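Local coordinates for protein glycosaminoglycan xylosylkinase (Hydra vulgaris, PDB 5XOM) that probably phosphorylates xylose in the linker that joins glycosaminoglycan chains to the core proteins of proteoglycans, as a sugar kinase of the Fam20 family, at residues Pro151-Arg156 / Glu207-Leu212; Gln93-Phe98 / Asn107-Pro112; Phe269-Gly274 / Asp307-Leu312; Asp262-Ser267 / Ser313-Cys318. All coordinates share one frame; numbering follows the deposited sequence.

Contact 1: residues Pro151-Arg156 / Glu207-Leu212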
loop_
_atom_site.group_PDB
_atom_site.type_symbol
_atom_site.label_atom_id
_atom_site.label_comp_id
_atom_site.label_asym_id
_atom_site.label_seq_id
_atom_site.Cartn_x
_atom_site.Cartn_y
_atom_site.Cartn_z
ATOM N N PRO A 151 0.051 -3.305 16.932
ATOM C CA PRO A 151 -1.298 -2.975 16.491
ATOM C C PRO A 151 -1.480 -1.412 16.410
ATOM O O PRO A 151 -0.849 -0.703 17.184
ATOM C CB PRO A 151 -2.215 -3.569 17.557
ATOM C CG PRO A 151 -1.351 -4.261 18.527
ATOM C CD PRO A 151 0.078 -3.963 18.254
ATOM N N PRO A 152 -2.308 -0.974 15.486
ATOM C CA PRO A 152 -2.550 0.489 15.363
ATOM C C PRO A 152 -3.030 1.134 16.661
ATOM O O PRO A 152 -3.858 0.587 17.393
ATOM C CB PRO A 152 -3.623 0.566 14.269
ATOM C CG PRO A 152 -3.404 -0.657 13.427
ATOM C CD PRO A 152 -2.708 -1.709 14.275
ATOM N N VAL A 153 -2.503 2.333 16.929
ATOM C CA VAL A 153 -2.839 3.136 18.105
ATOM C C VAL A 153 -3.171 4.554 17.662
ATOM O O VAL A 153 -2.458 5.138 16.838
ATOM C CB VAL A 153 -1.683 3.161 19.124
ATOM C CG1 VAL A 153 -2.088 3.941 20.370
ATOM C CG2 VAL A 153 -1.224 1.738 19.474
ATOM N N VAL A 154 -4.223 5.132 18.240
ATOM C CA VAL A 154 -4.564 6.527 17.987
ATOM C C VAL A 154 -4.870 7.234 19.303
ATOM O O VAL A 154 -5.430 6.638 20.234
ATOM C CB VAL A 154 -5.757 6.655 17.012
ATOM C CG1 VAL A 154 -7.093 6.535 17.744
ATOM C CG2 VAL A 154 -5.689 7.956 16.293
ATOM N N GLY A 155 -4.470 8.504 19.383
ATOM C CA GLY A 155 -4.895 9.348 20.474
ATOM C C GLY A 155 -6.294 9.882 20.237
ATOM O O GLY A 155 -6.744 10.044 19.102
ATOM N N ARG A 156 -7.010 10.128 21.332
ATOM C CA ARG A 156 -8.360 10.642 21.172
ATOM C C ARG A 156 -8.835 11.313 22.449
ATOM O O ARG A 156 -8.526 10.850 23.548
ATOM C CB ARG A 156 -9.309 9.508 20.805
ATOM C CG ARG A 156 -10.726 9.951 20.609
ATOM C CD ARG A 156 -11.492 8.859 19.883
ATOM N NE ARG A 156 -12.932 9.010 20.017
ATOM C CZ ARG A 156 -13.814 8.225 19.415
ATOM N NH1 ARG A 156 -13.435 7.220 18.617
ATOM N NH2 ARG A 156 -15.117 8.437 19.586
ATOM N N GLU A 207 -8.459 12.481 27.801
ATOM C CA GLU A 207 -7.458 12.134 26.807
ATOM C C GLU A 207 -6.977 10.705 27.030
ATOM O O GLU A 207 -6.780 10.272 28.171
ATOM C CB GLU A 207 -6.287 13.119 26.910
ATOM C CG GLU A 207 -5.126 12.877 25.964
ATOM C CD GLU A 207 -3.937 13.795 26.246
ATOM O OE1 GLU A 207 -2.784 13.358 26.047
ATOM O OE2 GLU A 207 -4.150 14.945 26.683
ATOM N N GLY A 208 -6.774 9.977 25.937
ATOM C CA GLY A 208 -6.232 8.639 26.051
ATOM C C GLY A 208 -5.819 8.091 24.701
ATOM O O GLY A 208 -5.863 8.786 23.685
ATOM N N ALA A 209 -5.414 6.823 24.711
ATOM C CA ALA A 209 -4.987 6.108 23.516
ATOM C C ALA A 209 -5.900 4.913 23.284
ATOM O O ALA A 209 -6.292 4.230 24.234
ATOM C CB ALA A 209 -3.528 5.636 23.643
ATOM N N LEU A 210 -6.245 4.673 22.021
ATOM C CA LEU A 210 -7.030 3.513 21.612
ATOM C C LEU A 210 -6.120 2.548 20.864
ATOM O O LEU A 210 -5.408 2.959 19.938
ATOM C CB LEU A 210 -8.204 3.930 20.718
ATOM C CG LEU A 210 -9.479 4.528 21.330
ATOM C CD1 LEU A 210 -9.205 5.799 22.093
ATOM C CD2 LEU A 210 -10.496 4.808 20.237
ATOM N N ILE A 211 -6.146 1.270 21.256
ATOM C CA ILE A 211 -5.344 0.226 20.622
ATOM C C ILE A 211 -6.284 -0.838 20.070
ATOM O O ILE A 211 -7.097 -1.394 20.817
ATOM C CB ILE A 211 -4.343 -0.408 21.604
ATOM C CG1 ILE A 211 -3.442 0.662 22.230
ATOM C CG2 ILE A 211 -3.487 -1.463 20.878
ATOM C CD1 ILE A 211 -3.860 1.080 23.625
ATOM N N LEU A 212 -6.158 -1.130 18.773
ATOM C CA LEU A 212 -7.015 -2.119 18.124
ATOM C C LEU A 212 -6.787 -3.526 18.653
ATOM O O LEU A 212 -5.646 -3.986 18.793
ATOM C CB LEU A 212 -6.780 -2.151 16.615
ATOM C CG LEU A 212 -7.338 -1.060 15.721
ATOM C CD1 LEU A 212 -6.923 -1.353 14.293
ATOM C CD2 LEU A 212 -8.855 -0.992 15.846
#

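Contact 2: residues Gln93-Phe98 / Asn107-Pro112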
loop_
_atom_site.group_PDB
_atom_site.type_symbol
_atom_site.label_atom_id
_atom_site.label_comp_id
_atom_site.label_asym_id
_atom_site.label_seq_id
_atom_site.Cartn_x
_atom_site.Cartn_y
_atom_site.Cartn_z
ATOM N N GLN A 93 -3.390 -2.985 35.367
ATOM C CA GLN A 93 -3.455 -1.603 34.918
ATOM C C GLN A 93 -4.894 -1.162 34.700
ATOM O O GLN A 93 -5.732 -1.942 34.235
ATOM C CB GLN A 93 -2.642 -1.424 33.641
ATOM C CG GLN A 93 -1.158 -1.650 33.867
ATOM C CD GLN A 93 -0.587 -0.724 34.926
ATOM O OE1 GLN A 93 -0.815 0.486 34.898
ATOM N NE2 GLN A 93 0.149 -1.292 35.877
ATOM N N LEU A 94 -5.176 0.097 35.026
ATOM C CA LEU A 94 -6.503 0.641 34.776
ATOM C C LEU A 94 -6.657 0.920 33.288
ATOM O O LEU A 94 -5.820 1.599 32.683
ATOM C CB LEU A 94 -6.723 1.912 35.593
ATOM C CG LEU A 94 -8.013 2.677 35.304
ATOM C CD1 LEU A 94 -9.201 1.750 35.479
ATOM C CD2 LEU A 94 -8.131 3.868 36.252
ATOM N N LYS A 95 -7.707 0.367 32.695
ATOM C CA LYS A 95 -8.029 0.598 31.294
ATOM C C LYS A 95 -9.509 0.307 31.097
ATOM O O LYS A 95 -10.194 -0.165 32.007
ATOM C CB LYS A 95 -7.170 -0.268 30.369
ATOM C CG LYS A 95 -7.450 -1.758 30.490
ATOM C CD LYS A 95 -6.349 -2.570 29.818
ATOM C CE LYS A 95 -6.583 -4.066 29.957
ATOM N NZ LYS A 95 -5.457 -4.843 29.364
ATOM N N ALA A 96 -9.989 0.572 29.889
ATOM C CA ALA A 96 -11.349 0.256 29.496
ATOM C C ALA A 96 -11.312 -0.423 28.134
ATOM O O ALA A 96 -10.287 -0.433 27.447
ATOM C CB ALA A 96 -12.240 1.507 29.452
ATOM N N MET A 97 -12.438 -1.006 27.746
ATOM C CA MET A 97 -12.580 -1.626 26.436
ATOM C C MET A 97 -13.779 -0.979 25.748
ATOM O O MET A 97 -14.871 -0.931 26.323
ATOM C CB MET A 97 -12.734 -3.145 26.597
ATOM C CG MET A 97 -12.687 -3.997 25.334
ATOM S SD MET A 97 -13.944 -3.666 24.081
ATOM C CE MET A 97 -15.216 -4.827 24.536
ATOM N N PHE A 98 -13.565 -0.430 24.551
ATOM C CA PHE A 98 -14.618 0.205 23.768
ATOM C C PHE A 98 -14.952 -0.637 22.545
ATOM O O PHE A 98 -14.060 -1.172 21.881
ATOM C CB PHE A 98 -14.208 1.603 23.286
ATOM C CG PHE A 98 -14.001 2.604 24.392
ATOM C CD1 PHE A 98 -14.517 2.395 25.659
ATOM C CD2 PHE A 98 -13.297 3.778 24.143
ATOM C CE1 PHE A 98 -14.330 3.337 26.668
ATOM C CE2 PHE A 98 -13.107 4.720 25.145
ATOM C CZ PHE A 98 -13.623 4.500 26.404
ATOM N N ASN A 107 -13.413 -3.799 18.422
ATOM C CA ASN A 107 -13.033 -3.493 19.794
ATOM C C ASN A 107 -11.657 -2.836 19.863
ATOM O O ASN A 107 -10.773 -3.103 19.041
ATOM C CB ASN A 107 -13.059 -4.758 20.646
ATOM C CG ASN A 107 -14.468 -5.204 20.958
ATOM O OD1 ASN A 107 -15.430 -4.480 20.699
ATOM N ND2 ASN A 107 -14.603 -6.399 21.515
ATOM N N VAL A 108 -11.498 -1.940 20.845
ATOM C CA VAL A 108 -10.216 -1.321 21.161
ATOM C C VAL A 108 -10.007 -1.334 22.670
ATOM O O VAL A 108 -10.963 -1.347 23.452
ATOM C CB VAL A 108 -10.101 0.129 20.627
ATOM C CG1 VAL A 108 -10.121 0.148 19.104
ATOM C CG2 VAL A 108 -11.201 1.023 21.210
ATOM N N VAL A 109 -8.742 -1.369 23.070
ATOM C CA VAL A 109 -8.348 -1.044 24.436
ATOM C C VAL A 109 -8.243 0.471 24.554
ATOM O O VAL A 109 -7.724 1.137 23.650
ATOM C CB VAL A 109 -7.011 -1.726 24.787
ATOM C CG1 VAL A 109 -6.527 -1.296 26.174
ATOM C CG2 VAL A 109 -7.130 -3.241 24.685
ATOM N N PHE A 110 -8.740 1.031 25.657
ATOM C CA PHE A 110 -8.616 2.459 25.934
ATOM C C PHE A 110 -7.721 2.677 27.145
ATOM O O PHE A 110 -8.042 2.223 28.248
ATOM C CB PHE A 110 -9.977 3.116 26.167
ATOM C CG PHE A 110 -9.876 4.568 26.540
ATOM C CD1 PHE A 110 -9.456 5.503 25.608
ATOM C CD2 PHE A 110 -10.186 4.997 27.824
ATOM C CE1 PHE A 110 -9.352 6.843 25.945
ATOM C CE2 PHE A 110 -10.086 6.340 28.168
ATOM C CZ PHE A 110 -9.668 7.261 27.225
ATOM N N LYS A 111 -6.591 3.346 26.928
ATOM C CA LYS A 111 -5.650 3.680 27.992
ATOM C C LYS A 111 -5.723 5.165 28.306
ATOM O O LYS A 111 -5.304 5.989 27.478
ATOM C CB LYS A 111 -4.233 3.285 27.585
ATOM C CG LYS A 111 -4.146 1.812 27.268
ATOM C CD LYS A 111 -2.812 1.235 27.653
ATOM C CE LYS A 111 -2.834 -0.259 27.443
ATOM N NZ LYS A 111 -1.471 -0.831 27.482
ATOM N N PRO A 112 -6.259 5.552 29.459
ATOM C CA PRO A 112 -6.380 6.977 29.779
ATOM C C PRO A 112 -5.038 7.606 30.129
ATOM O O PRO A 112 -4.105 6.938 30.580
ATOM C CB PRO A 112 -7.334 6.992 30.984
ATOM C CG PRO A 112 -7.183 5.650 31.596
ATOM C CD PRO A 112 -6.883 4.691 30.480
#

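Contact 3: residues Phe269-Gly274 / Asp307-Leu312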
loop_
_atom_site.group_PDB
_atom_site.type_symbol
_atom_site.label_atom_id
_atom_site.label_comp_id
_atom_site.label_asym_id
_atom_site.label_seq_id
_atom_site.Cartn_x
_atom_site.Cartn_y
_atom_site.Cartn_z
ATOM N N PHE A 269 13.900 -2.769 20.355
ATOM C CA PHE A 269 12.747 -1.878 20.350
ATOM C C PHE A 269 12.385 -1.448 21.768
ATOM O O PHE A 269 12.136 -0.266 22.023
ATOM C CB PHE A 269 11.580 -2.583 19.657
ATOM C CG PHE A 269 10.256 -1.864 19.754
ATOM C CD1 PHE A 269 9.957 -0.813 18.898
ATOM C CD2 PHE A 269 9.284 -2.289 20.654
ATOM C CE1 PHE A 269 8.734 -0.168 18.959
ATOM C CE2 PHE A 269 8.044 -1.647 20.719
ATOM C CZ PHE A 269 7.774 -0.582 19.865
ATOM N N ASP A 270 12.384 -2.394 22.712
ATOM C CA ASP A 270 12.066 -2.055 24.096
ATOM C C ASP A 270 13.128 -1.161 24.719
ATOM O O ASP A 270 12.808 -0.305 25.554
ATOM C CB ASP A 270 11.887 -3.329 24.923
ATOM C CG ASP A 270 10.518 -3.963 24.728
ATOM O OD1 ASP A 270 9.564 -3.232 24.356
ATOM O OD2 ASP A 270 10.385 -5.184 24.945
ATOM N N PHE A 271 14.389 -1.355 24.336
ATOM C CA PHE A 271 15.462 -0.517 24.859
ATOM C C PHE A 271 15.318 0.923 24.388
ATOM O O PHE A 271 15.557 1.856 25.165
ATOM C CB PHE A 271 16.821 -1.084 24.459
ATOM C CG PHE A 271 17.974 -0.159 24.748
ATOM C CD1 PHE A 271 18.378 0.100 26.050
ATOM C CD2 PHE A 271 18.623 0.489 23.715
ATOM C CE1 PHE A 271 19.445 0.970 26.305
ATOM C CE2 PHE A 271 19.677 1.359 23.968
ATOM C CZ PHE A 271 20.086 1.598 25.254
ATOM N N LEU A 272 14.940 1.135 23.119
ATOM C CA LEU A 272 14.799 2.505 22.625
ATOM C C LEU A 272 13.671 3.249 23.328
ATOM O O LEU A 272 13.788 4.451 23.588
ATOM C CB LEU A 272 14.577 2.532 21.111
ATOM C CG LEU A 272 15.636 1.855 20.248
ATOM C CD1 LEU A 272 15.045 1.487 18.889
ATOM C CD2 LEU A 272 16.867 2.761 20.129
ATOM N N ILE A 273 12.562 2.566 23.632
ATOM C CA ILE A 273 11.437 3.244 24.271
ATOM C C ILE A 273 11.507 3.197 25.792
ATOM O O ILE A 273 10.710 3.878 26.457
ATOM C CB ILE A 273 10.089 2.673 23.779
ATOM C CG1 ILE A 273 9.894 1.226 24.241
ATOM C CG2 ILE A 273 9.996 2.789 22.256
ATOM C CD1 ILE A 273 8.554 0.630 23.818
ATOM N N GLY A 274 12.449 2.450 26.362
ATOM C CA GLY A 274 12.574 2.374 27.805
ATOM C C GLY A 274 11.590 1.434 28.470
ATOM O O GLY A 274 11.235 1.648 29.632
ATOM N N ASP A 307 19.054 5.368 30.475
ATOM C CA ASP A 307 19.033 4.289 29.491
ATOM C C ASP A 307 19.329 2.993 30.228
ATOM O O ASP A 307 20.450 2.799 30.721
ATOM C CB ASP A 307 20.040 4.555 28.378
ATOM C CG ASP A 307 20.013 6.012 27.896
ATOM O OD1 ASP A 307 21.089 6.605 27.662
ATOM O OD2 ASP A 307 18.901 6.572 27.762
ATOM N N GLU A 308 18.337 2.095 30.298
ATOM C CA GLU A 308 18.504 0.842 31.054
ATOM C C GLU A 308 19.042 -0.205 30.087
ATOM O O GLU A 308 18.292 -0.900 29.389
ATOM C CB GLU A 308 17.194 0.404 31.706
ATOM C CG GLU A 308 16.614 1.395 32.715
ATOM C CD GLU A 308 17.138 1.171 34.127
ATOM O OE1 GLU A 308 16.690 1.871 35.043
ATOM O OE2 GLU A 308 17.967 0.278 34.331
ATOM N N LYS A 309 20.369 -0.333 30.060
ATOM C CA LYS A 309 21.029 -1.248 29.130
ATOM C C LYS A 309 20.689 -2.705 29.405
ATOM O O LYS A 309 20.841 -3.533 28.508
ATOM C CB LYS A 309 22.536 -1.024 29.170
ATOM C CG LYS A 309 22.981 0.281 28.524
ATOM C CD LYS A 309 24.489 0.436 28.590
ATOM C CE LYS A 309 24.936 1.737 27.946
ATOM N NZ LYS A 309 26.408 1.977 28.069
ATOM N N SER A 310 20.233 -3.034 30.617
ATOM C CA SER A 310 19.822 -4.408 30.890
ATOM C C SER A 310 18.704 -4.873 29.963
ATOM O O SER A 310 18.545 -6.082 29.762
ATOM C CB SER A 310 19.377 -4.553 32.347
ATOM O OG SER A 310 18.255 -3.727 32.625
ATOM N N ILE A 311 17.916 -3.946 29.408
ATOM C CA ILE A 311 16.872 -4.337 28.460
ATOM C C ILE A 311 17.480 -5.008 27.235
ATOM O O ILE A 311 16.880 -5.924 26.652
ATOM C CB ILE A 311 16.026 -3.109 28.072
ATOM C CG1 ILE A 311 15.425 -2.459 29.326
ATOM C CG2 ILE A 311 14.943 -3.504 27.078
ATOM C CD1 ILE A 311 14.647 -1.149 29.046
ATOM N N LEU A 312 18.689 -4.596 26.844
ATOM C CA LEU A 312 19.364 -5.139 25.672
ATOM C C LEU A 312 20.035 -6.482 25.935
ATOM O O LEU A 312 20.746 -6.969 25.054
ATOM C CB LEU A 312 20.425 -4.152 25.168
ATOM C CG LEU A 312 20.009 -2.972 24.301
ATOM C CD1 LEU A 312 21.234 -2.114 24.043
ATOM C CD2 LEU A 312 19.358 -3.427 22.991
HETATM O O HOH W 1 16.207 2.386 28.112
#

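Contact 4: residues Asp262-Ser267 / Ser313-Cys318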
loop_
_atom_site.group_PDB
_atom_site.type_symbol
_atom_site.label_atom_id
_atom_site.label_comp_id
_atom_site.label_asym_id
_atom_site.label_seq_id
_atom_site.Cartn_x
_atom_site.Cartn_y
_atom_site.Cartn_z
ATOM N N ASP A 262 13.535 -12.865 17.100
ATOM C CA ASP A 262 12.426 -11.968 17.416
ATOM C C ASP A 262 12.640 -11.293 18.763
ATOM O O ASP A 262 12.449 -10.079 18.897
ATOM C CB ASP A 262 11.095 -12.724 17.397
ATOM C CG ASP A 262 10.543 -12.919 15.990
ATOM O OD1 ASP A 262 11.227 -12.547 15.009
ATOM O OD2 ASP A 262 9.419 -13.447 15.866
ATOM N N LEU A 263 13.033 -12.065 19.783
ATOM C CA LEU A 263 13.242 -11.463 21.097
ATOM C C LEU A 263 14.407 -10.484 21.094
ATOM O O LEU A 263 14.399 -9.511 21.858
ATOM C CB LEU A 263 13.474 -12.537 22.161
ATOM C CG LEU A 263 12.337 -13.521 22.441
ATOM C CD1 LEU A 263 12.748 -14.516 23.517
ATOM C CD2 LEU A 263 11.060 -12.791 22.838
ATOM N N ILE A 264 15.399 -10.702 20.229
ATOM C CA ILE A 264 16.499 -9.750 20.121
ATOM C C ILE A 264 16.033 -8.474 19.421
ATOM O O ILE A 264 16.365 -7.362 19.854
ATOM C CB ILE A 264 17.700 -10.409 19.419
ATOM C CG1 ILE A 264 18.186 -11.610 20.245
ATOM C CG2 ILE A 264 18.819 -9.405 19.232
ATOM C CD1 ILE A 264 19.324 -12.411 19.622
ATOM N N ASP A 265 15.258 -8.608 18.335
ATOM C CA ASP A 265 14.591 -7.453 17.733
ATOM C C ASP A 265 13.816 -6.664 18.780
ATOM O O ASP A 265 13.950 -5.438 18.889
ATOM C CB ASP A 265 13.620 -7.894 16.629
ATOM C CG ASP A 265 14.307 -8.228 15.313
ATOM O OD1 ASP A 265 15.502 -7.909 15.147
ATOM O OD2 ASP A 265 13.621 -8.792 14.430
ATOM N N THR A 266 12.970 -7.362 19.542
ATOM C CA THR A 266 12.088 -6.695 20.490
ATOM C C THR A 266 12.862 -6.101 21.663
ATOM O O THR A 266 12.419 -5.107 22.250
ATOM C CB THR A 266 11.009 -7.675 20.958
ATOM O OG1 THR A 266 10.198 -8.048 19.836
ATOM C CG2 THR A 266 10.109 -7.054 22.027
ATOM N N SER A 267 14.016 -6.676 22.012
ATOM C CA SER A 267 14.822 -6.074 23.070
ATOM C C SER A 267 15.424 -4.751 22.616
ATOM O O SER A 267 15.559 -3.822 23.421
ATOM C CB SER A 267 15.923 -7.035 23.519
ATOM O OG SER A 267 16.986 -7.071 22.583
ATOM N N SER A 313 19.827 -7.080 27.109
ATOM C CA SER A 313 20.504 -8.329 27.458
ATOM C C SER A 313 20.389 -9.429 26.407
ATOM O O SER A 313 21.401 -10.110 26.167
ATOM C CB SER A 313 19.986 -8.842 28.807
ATOM O OG SER A 313 20.603 -8.158 29.879
ATOM N N PRO A 314 19.237 -9.672 25.764
ATOM C CA PRO A 314 19.223 -10.691 24.700
ATOM C C PRO A 314 20.235 -10.415 23.604
ATOM O O PRO A 314 20.910 -11.344 23.154
ATOM C CB PRO A 314 17.782 -10.626 24.174
ATOM C CG PRO A 314 16.994 -10.147 25.334
ATOM C CD PRO A 314 17.880 -9.158 26.029
ATOM N N LEU A 315 20.387 -9.156 23.178
ATOM C CA LEU A 315 21.379 -8.869 22.149
ATOM C C LEU A 315 22.796 -8.968 22.699
ATOM O O LEU A 315 23.673 -9.556 22.057
ATOM C CB LEU A 315 21.141 -7.482 21.543
ATOM C CG LEU A 315 22.222 -7.029 20.562
ATOM C CD1 LEU A 315 22.088 -7.773 19.243
ATOM C CD2 LEU A 315 22.132 -5.526 20.346
ATOM N N VAL A 316 23.029 -8.427 23.896
ATOM C CA VAL A 316 24.387 -8.356 24.434
ATOM C C VAL A 316 24.912 -9.747 24.779
ATOM O O VAL A 316 26.089 -10.052 24.555
ATOM C CB VAL A 316 24.423 -7.417 25.654
ATOM C CG1 VAL A 316 25.766 -7.498 26.358
ATOM C CG2 VAL A 316 24.142 -5.980 25.220
ATOM N N GLN A 317 24.054 -10.610 25.327
ATOM C CA GLN A 317 24.516 -11.931 25.734
ATOM C C GLN A 317 24.527 -12.919 24.572
ATOM O O GLN A 317 25.405 -13.784 24.508
ATOM C CB GLN A 317 23.664 -12.451 26.895
ATOM C CG GLN A 317 23.895 -11.679 28.199
ATOM C CD GLN A 317 23.084 -12.212 29.361
ATOM O OE1 GLN A 317 22.093 -12.916 29.178
ATOM N NE2 GLN A 317 23.511 -11.895 30.578
ATOM N N CYS A 318 23.574 -12.809 23.642
ATOM C CA CYS A 318 23.497 -13.758 22.535
ATOM C C CYS A 318 24.395 -13.386 21.360
ATOM O O CYS A 318 24.893 -14.280 20.667
ATOM C CB CYS A 318 22.049 -13.881 22.034
ATOM S SG CYS A 318 20.878 -14.616 23.221
#

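Contact 1: residues Pro151-Arg156 / Glu207-Leu212
L210 lies across R156, its CD1 resting on R156 CB at 3.9 Å and its CD2 beside the arginine's CD and NH1. R156 passes its neighbour in this way because CG stands anti to the backbone N (chi1 -180°) and the chain stays extended to NE, which carries the guanidinium on to E163 and to the carbonyl oxygens of M77 and A80. On the same face of the sheet V154 runs alongside L210, V154 CG1 to L210 CB at 4.1 Å. The other face holds V153, whose CG2 meets I211 CG1 at 3.7 Å and whose CG1 approaches A209 CB, with helix 132-144 packed over the valine. Before the strand begins, P152 CG comes within 3.7 Å of L212 CD1. The strands are antiparallel neighbours in a five-stranded sheet, consistent with the N-lobe of a kinase fold. L210 N reaches V154 O at 2.8 Å in a nearly straight bond (172°), and V154 N returns one to L210 O. R156 and G208 form a second such reciprocal pair, and L212 N binds P152 O at 3.2 Å. Five backbone bonds thus satisfy buried polar groups, while R156 lends this contact its hydrocarbon stem and takes its charge elsewhere.

Contact 2: residues Gln93-Phe98 / Asn107-Pro112
F98 meets F110 on one face of a beta hairpin, strands 96-100 and 106-112, and the route of the F98 side chain shows how two aromatics share such a face. Its CB touches V108 CG2 at 3.7 Å, on the residue paired with it across the hairpin. CD2 then comes near F110 CB, CE2 reaches F110 CG at 3.5 Å, and CZ at the tip stands near F110 CG and CD2. The planes are almost parallel, 19° apart, but displaced, with the F98 and F110 centroids 4.9 Å apart, so little of one ring covers the other. What sits over the F98 ring is instead F110 CB, in a CH-pi contact 3.9 Å from the centroid. I158 of strand 153-159 touches both rings.

M97, pointing to the other face, crosses N107. Its CG lies anti to the backbone N (chi1 -171°) and the chain bends beyond it (chi2 -60°), which lays SD against N107 CG at 3.5 Å and CE beside N107 ND2. N107 OD1 is itself hydrogen-bonded to S99 OG. Replacing N107 with an alanine would probably leave the M97 thioether without the amide it lies against, and S99 OG without this partner. K95 CD meets V109 CG1 on the M97 side. Two reciprocal pairs of backbone bonds hold the strands together, between A96 and F110 and between F98 and V108. Of these four bonds the shortest runs from F110 N to A96 O, 2.8 Å.

Contact 3: residues Phe269-Gly274 / Asp307-Leu312
F271 presents its ring to L312 from the last turn of helix 259-273, which ends in a Schellman motif with G274 as the C' residue at positive phi. The apolar contacts gather round this ring. L312 CD1 lies over its centre in a CH-pi contact, 3.7 Å from the centroid and 12° off the normal, while L312 CG settles on F271 CG at 3.5 Å. F271 CG is anti to its backbone N (chi1 170°), a setting that swings the ring out between L312 and residues 307-309. At the ring edge stands E308 O, 3.5 Å from F271 CD1. I311 also fits against the helix backbone, its CG2 reaching F271 N at 3.5 Å and D270 CB at 3.7 Å.

No direct hydrogen bond joins the two segments; the polar link is a water, which donates to F271 O and accepts from E308 N, each at 3.1 Å. It thereby ties a carbonyl of the last helical turn to the loop ahead of helix 313-318. The two aspartates pair outside: D270 with R278, D307 with R366 and R367. R367, L370 and V371 of helix 358-382 also pack against F271, so the contact joins three parts of what resembles a kinase C-lobe. Near the helix end, I311 CD1 lies 4.0 Å from the carbonyl carbon of G274.

Contact 4: residues Asp262-Ser267 / Ser313-Cys318
In I264, CG1 is anti to the carbonyl carbon (chi1 -61°) and CD1 continues extended, which brings CD1 to C318 CB at 3.9 Å. The same torsion turns the CG2 branch to L315, whose CG stands anti to its backbone N (chi1 174°); I264 CG2 and L315 CD1 meet at 3.7 Å, the two side chains crossing at about a right angle. With P314 the isoleucine instead slides past in the opposite direction, I264 CG1 to P314 CB at 4.1 Å. A single side chain therefore touches three residues on one side of the short helix 313-318, two of them, P314 and C318, a turn apart.

This is plain helix-to-helix packing in the helical part of a fold belonging to the protein kinase clan. The axes of the two segments come within 8.3 Å at 123° between their directions. S267, one turn on from I264, adds the second point of contact: S267 CB lies 3.8 Å from P314 CG. Its hydroxyl is spent within its own helix, S267 OG giving a hydrogen bond to I264 O at 2.8 Å. An alanine in place of I264 is likely to open a gap between P314, L315 and C318, as both branches beyond CB supply the contacts there. W227 also packs on P314. C318 is pinned from another direction as well, its SG joined in a disulfide to C245 SG.

From the N terminus, contact 2 closes first, a hairpin with eight residues between its segments. Contact 1 follows in series, its fifty intervening residues bringing strand 205-212 back between 106-112 and 153-159. Contacts 1 and 2 thus share one sheet, joined where V109 N and K111 N meet I211 O and A209 O. Helix 259-273 then enters both remaining contacts. Contact 4 opens on it first and closes last, around 45 residues; contact 3 opens later and closes earlier, nested inside. These two touch, I311 O lying 3.5 Å from S267 CB, and anchor the loop 307-312 and helix 313-318 to one helix. Contacts 1 and 3 lie on opposite sides of the chain's centre, their centres about 23 Å apart.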